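Local structure of esterase family protein (Staphylococcus aureus, 7L0A) at residues B[120-133]-B[143-155]. The protein probably hydrolyses S-formylglutathione to formate and glutathione, acting as a serine esterase of the esterase D family. Residues are numbered along the deposited sequence; the frame is centred on the assembly and turned at random.
Sequences RDDNFIAGHSMGGY and GDKFAKAVPLSAV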
loop_
_atom_site.group_PDB
_atom_site.type_symbol
_atom_site.label_atom_id
_atom_site.label_comp_id
_atom_site.label_asym_id
_atom_site.label_seq_id
_atom_site.Cartn_x
_atom_site.Cartn_y
_atom_site.Cartn_z
ATOM N N ARG B 120 17.077 -4.774 13.172
ATOM C CA ARG B 120 16.927 -6.215 13.337
ATOM C C ARG B 120 15.978 -6.563 14.475
ATOM O O ARG B 120 15.138 -7.469 14.332
ATOM C CB ARG B 120 18.305 -6.844 13.577
ATOM C CG ARG B 120 18.253 -8.329 13.902
ATOM C CD ARG B 120 19.659 -8.924 14.050
ATOM N NE ARG B 120 19.575 -10.378 14.068
ATOM C CZ ARG B 120 19.412 -11.114 15.161
ATOM N NH1 ARG B 120 19.336 -10.550 16.365
ATOM N NH2 ARG B 120 19.349 -12.444 15.049
ATOM N N ASP B 121 16.112 -5.873 15.616
ATOM C CA ASP B 121 15.302 -6.219 16.778
ATOM C C ASP B 121 13.821 -5.997 16.539
ATOM O O ASP B 121 12.994 -6.485 17.320
ATOM C CB ASP B 121 15.726 -5.398 18.002
ATOM C CG ASP B 121 16.950 -5.957 18.684
ATOM O OD1 ASP B 121 17.412 -7.056 18.295
ATOM O OD2 ASP B 121 17.457 -5.294 19.612
ATOM N N ASP B 122 13.455 -5.255 15.483
ATOM C CA ASP B 122 12.066 -4.938 15.177
ATOM C C ASP B 122 11.516 -5.727 13.996
ATOM O O ASP B 122 10.416 -5.436 13.529
ATOM C CB ASP B 122 11.904 -3.439 14.880
ATOM C CG ASP B 122 12.220 -2.547 16.053
ATOM O OD1 ASP B 122 11.963 -2.922 17.226
ATOM O OD2 ASP B 122 12.729 -1.429 15.796
ATOM N N ASN B 123 12.251 -6.708 13.481
ATOM C CA ASN B 123 11.837 -7.440 12.297
ATOM C C ASN B 123 11.795 -8.941 12.538
ATOM O O ASN B 123 12.768 -9.526 13.050
ATOM C CB ASN B 123 12.776 -7.134 11.124
ATOM C CG ASN B 123 12.439 -5.823 10.445
ATOM O OD1 ASN B 123 11.540 -5.776 9.591
ATOM N ND2 ASN B 123 13.102 -4.763 10.849
ATOM N N PHE B 124 10.680 -9.542 12.132
ATOM C CA PHE B 124 10.376 -10.941 12.391
ATOM C C PHE B 124 9.936 -11.601 11.096
ATOM O O PHE B 124 9.539 -10.939 10.146
ATOM C CB PHE B 124 9.288 -11.061 13.476
ATOM C CG PHE B 124 9.445 -10.071 14.607
ATOM C CD1 PHE B 124 10.604 -10.049 15.366
ATOM C CD2 PHE B 124 8.448 -9.145 14.875
ATOM C CE1 PHE B 124 10.762 -9.127 16.403
ATOM C CE2 PHE B 124 8.611 -8.226 15.918
ATOM C CZ PHE B 124 9.762 -8.230 16.668
ATOM N N ILE B 125 10.016 -12.927 11.055
ATOM C CA ILE B 125 9.581 -13.682 9.886
ATOM C C ILE B 125 8.910 -14.958 10.378
ATOM O O ILE B 125 9.260 -15.529 11.420
ATOM C CB ILE B 125 10.775 -13.931 8.923
ATOM C CG1 ILE B 125 10.249 -14.544 7.623
ATOM C CG2 ILE B 125 11.909 -14.715 9.574
ATOM C CD1 ILE B 125 11.213 -14.416 6.442
ATOM N N ALA B 126 7.869 -15.358 9.655
ATOM C CA ALA B 126 7.090 -16.527 10.028
ATOM C C ALA B 126 6.398 -17.072 8.803
ATOM O O ALA B 126 6.220 -16.364 7.803
ATOM C CB ALA B 126 6.041 -16.199 11.101
ATOM N N GLY B 127 5.955 -18.322 8.892
ATOM C CA GLY B 127 5.202 -18.912 7.803
ATOM C C GLY B 127 4.954 -20.374 8.042
ATOM O O GLY B 127 5.603 -21.008 8.885
ATOM N N HIS B 128 4.030 -20.922 7.274
ATOM C CA HIS B 128 3.679 -22.331 7.431
ATOM C C HIS B 128 3.930 -23.149 6.173
ATOM O O HIS B 128 3.814 -22.673 5.035
ATOM C CB HIS B 128 2.206 -22.466 7.846
ATOM C CG HIS B 128 1.225 -22.061 6.788
ATOM N ND1 HIS B 128 0.724 -20.773 6.697
ATOM C CD2 HIS B 128 0.617 -22.768 5.804
ATOM C CE1 HIS B 128 -0.129 -20.712 5.690
ATOM N NE2 HIS B 128 -0.223 -21.908 5.146
ATOM N N SER B 129 4.256 -24.434 6.397
ATOM C CA SER B 129 4.459 -25.443 5.353
ATOM C C SER B 129 5.586 -24.973 4.437
ATOM O O SER B 129 6.729 -24.843 4.920
ATOM C CB SER B 129 3.128 -25.778 4.673
ATOM O OG SER B 129 3.228 -27.070 4.119
ATOM N N MET B 130 5.366 -24.739 3.143
ATOM C CA MET B 130 6.482 -24.195 2.363
ATOM C C MET B 130 6.905 -22.825 2.846
ATOM O O MET B 130 8.066 -22.435 2.660
ATOM C CB MET B 130 6.169 -24.148 0.869
ATOM C CG MET B 130 6.304 -25.503 0.212
ATOM S SD MET B 130 7.916 -26.282 0.348
ATOM C CE MET B 130 8.994 -25.018 -0.325
ATOM N N GLY B 131 5.977 -22.035 3.410
ATOM C CA GLY B 131 6.358 -20.810 4.067
ATOM C C GLY B 131 7.172 -21.021 5.329
ATOM O O GLY B 131 7.846 -20.095 5.781
ATOM N N GLY B 132 7.088 -22.208 5.928
ATOM C CA GLY B 132 7.927 -22.519 7.066
ATOM C C GLY B 132 9.322 -22.919 6.614
ATOM O O GLY B 132 10.308 -22.603 7.270
ATOM N N TYR B 133 9.388 -23.630 5.481
ATOM C CA TYR B 133 10.673 -23.831 4.788
ATOM C C TYR B 133 11.315 -22.490 4.448
ATOM O O TYR B 133 12.493 -22.251 4.759
ATOM C CB TYR B 133 10.441 -24.654 3.528
ATOM C CG TYR B 133 11.604 -24.764 2.572
ATOM C CD1 TYR B 133 11.809 -23.826 1.585
ATOM C CD2 TYR B 133 12.472 -25.819 2.649
ATOM C CE1 TYR B 133 12.849 -23.914 0.688
ATOM C CE2 TYR B 133 13.524 -25.918 1.766
ATOM C CZ TYR B 133 13.701 -24.955 0.802
ATOM O OH TYR B 133 14.766 -25.058 -0.074
ATOM N N GLY B 143 20.123 -14.088 8.943
ATOM C CA GLY B 143 20.032 -13.979 10.392
ATOM C C GLY B 143 20.320 -12.603 10.950
ATOM O O GLY B 143 19.901 -12.300 12.075
ATOM N N ASP B 144 21.064 -11.770 10.217
ATOM C CA ASP B 144 21.335 -10.401 10.633
ATOM C C ASP B 144 20.185 -9.458 10.317
ATOM O O ASP B 144 20.228 -8.289 10.705
ATOM C CB ASP B 144 22.628 -9.896 9.974
ATOM C CG ASP B 144 22.559 -9.883 8.458
ATOM O OD1 ASP B 144 21.674 -10.546 7.875
ATOM O OD2 ASP B 144 23.414 -9.209 7.840
ATOM N N LYS B 145 19.147 -9.943 9.644
ATOM C CA LYS B 145 17.988 -9.150 9.272
ATOM C C LYS B 145 16.800 -9.359 10.202
ATOM O O LYS B 145 16.029 -8.421 10.426
ATOM C CB LYS B 145 17.590 -9.512 7.834
ATOM C CG LYS B 145 16.617 -8.603 7.125
ATOM C CD LYS B 145 16.614 -8.920 5.613
ATOM C CE LYS B 145 17.129 -7.745 4.765
ATOM N NZ LYS B 145 18.451 -7.946 4.152
ATOM N N PHE B 146 16.649 -10.544 10.763
ATOM C CA PHE B 146 15.476 -10.887 11.555
ATOM C C PHE B 146 15.906 -11.302 12.953
ATOM O O PHE B 146 16.787 -12.150 13.111
ATOM C CB PHE B 146 14.688 -12.026 10.919
ATOM C CG PHE B 146 14.222 -11.733 9.526
ATOM C CD1 PHE B 146 13.129 -10.919 9.307
ATOM C CD2 PHE B 146 14.888 -12.268 8.437
ATOM C CE1 PHE B 146 12.707 -10.647 8.039
ATOM C CE2 PHE B 146 14.473 -12.004 7.151
ATOM C CZ PHE B 146 13.358 -11.196 6.949
ATOM N N ALA B 147 15.256 -10.724 13.964
ATOM C CA ALA B 147 15.581 -11.061 15.339
ATOM C C ALA B 147 14.929 -12.364 15.772
ATOM O O ALA B 147 15.442 -13.040 16.683
ATOM C CB ALA B 147 15.131 -9.946 16.276
ATOM N N LYS B 148 13.805 -12.701 15.161
ATOM C CA LYS B 148 12.985 -13.831 15.577
ATOM C C LYS B 148 12.367 -14.443 14.329
ATOM O O LYS B 148 12.005 -13.717 13.395
ATOM C CB LYS B 148 11.884 -13.433 16.549
ATOM C CG LYS B 148 12.420 -12.772 17.810
ATOM C CD LYS B 148 11.291 -12.402 18.753
ATOM C CE LYS B 148 11.822 -11.559 19.898
ATOM N NZ LYS B 148 10.874 -11.518 21.043
ATOM N N ALA B 149 12.222 -15.768 14.332
ATOM C CA ALA B 149 11.675 -16.540 13.217
ATOM C C ALA B 149 10.774 -17.628 13.775
ATOM O O ALA B 149 11.141 -18.293 14.754
ATOM C CB ALA B 149 12.824 -17.169 12.387
ATOM N N VAL B 150 9.619 -17.824 13.148
ATOM C CA VAL B 150 8.605 -18.758 13.611
ATOM C C VAL B 150 8.174 -19.672 12.465
ATOM O O VAL B 150 7.214 -19.390 11.725
ATOM C CB VAL B 150 7.381 -18.015 14.181
ATOM C CG1 VAL B 150 6.375 -19.007 14.725
ATOM C CG2 VAL B 150 7.786 -17.031 15.272
ATOM N N PRO B 151 8.837 -20.812 12.287
ATOM C CA PRO B 151 8.346 -21.818 11.332
ATOM C C PRO B 151 7.163 -22.585 11.909
ATOM O O PRO B 151 7.249 -23.129 13.013
ATOM C CB PRO B 151 9.562 -22.752 11.125
ATOM C CG PRO B 151 10.714 -22.025 11.693
ATOM C CD PRO B 151 10.177 -21.147 12.794
ATOM N N LEU B 152 6.080 -22.636 11.150
ATOM C CA LEU B 152 4.839 -23.306 11.524
ATOM C C LEU B 152 4.651 -24.504 10.605
ATOM O O LEU B 152 4.617 -24.343 9.381
ATOM C CB LEU B 152 3.647 -22.359 11.380
ATOM C CG LEU B 152 3.669 -21.059 12.176
ATOM C CD1 LEU B 152 2.396 -20.280 11.797
ATOM C CD2 LEU B 152 3.728 -21.310 13.639
ATOM N N SER B 153 4.466 -25.684 11.179
ATOM C CA SER B 153 4.161 -26.878 10.397
ATOM C C SER B 153 5.071 -26.972 9.173
ATOM O O SER B 153 4.606 -27.228 8.049
ATOM C CB SER B 153 2.696 -26.869 9.957
ATOM O OG SER B 153 1.853 -26.551 11.060
ATOM N N ALA B 154 6.376 -26.778 9.415
ATOM C CA ALA B 154 7.304 -26.485 8.333
ATOM C C ALA B 154 7.799 -27.746 7.629
ATOM O O ALA B 154 7.846 -28.843 8.190
ATOM C CB ALA B 154 8.504 -25.689 8.852
ATOM N N VAL B 155 8.125 -27.549 6.355
ATOM C CA VAL B 155 8.863 -28.493 5.510
ATOM C C VAL B 155 10.355 -28.318 5.775
ATOM O O VAL B 155 10.934 -27.272 5.465
ATOM C CB VAL B 155 8.516 -28.225 4.040
ATOM C CG1 VAL B 155 9.440 -28.962 3.084
ATOM C CG2 VAL B 155 7.056 -28.576 3.737
HETATM O O HOH W 1 17.397 -12.048 18.573
#
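Arg120 reaches along the 143-147 turn with its chain extended (chi1 174°) and meets Gly143 O side-on, NE at 2.8 Å and NH2 at 3.0 Å. The carbonyl oxygen lies in the guanidinium plane, while Ala147 CA sits over one face; a water joins NH1 to Ala147 O. Arginine suits this place because its long chain carries two N-H donors that converge on one carbonyl. Farther along, Ile125 lays its branched side chain on one face of the Phe146 ring, CB 4.0 Å from the centroid in a CH-pi contact, and Lys145 CG covers the opposite face. With CG1 of Ile125 anti to the backbone N (chi1 -172°), its CD1 reaches Phe146 CZ, while Ile125 CG2 also touches Ala149 CB. On the other side of the sheet Phe124 and Lys148 run side by side, and the small Ala126 meets Val150 CB to CB at 3.8 Å. Parallel strands 123-128 and 148-152 are joined by alternating backbone bonds, ending with Ser129 N to Leu152 O (3.0 Å). Gly132 has no side chain, so the helix start can lie against Ala154 CB, 3.7 Å from Gly132 CA. Ser129, the predicted nucleophile, has a positive phi (59°) and lies near His242, consistent with an alpha/beta-hydrolase nucleophile elbow.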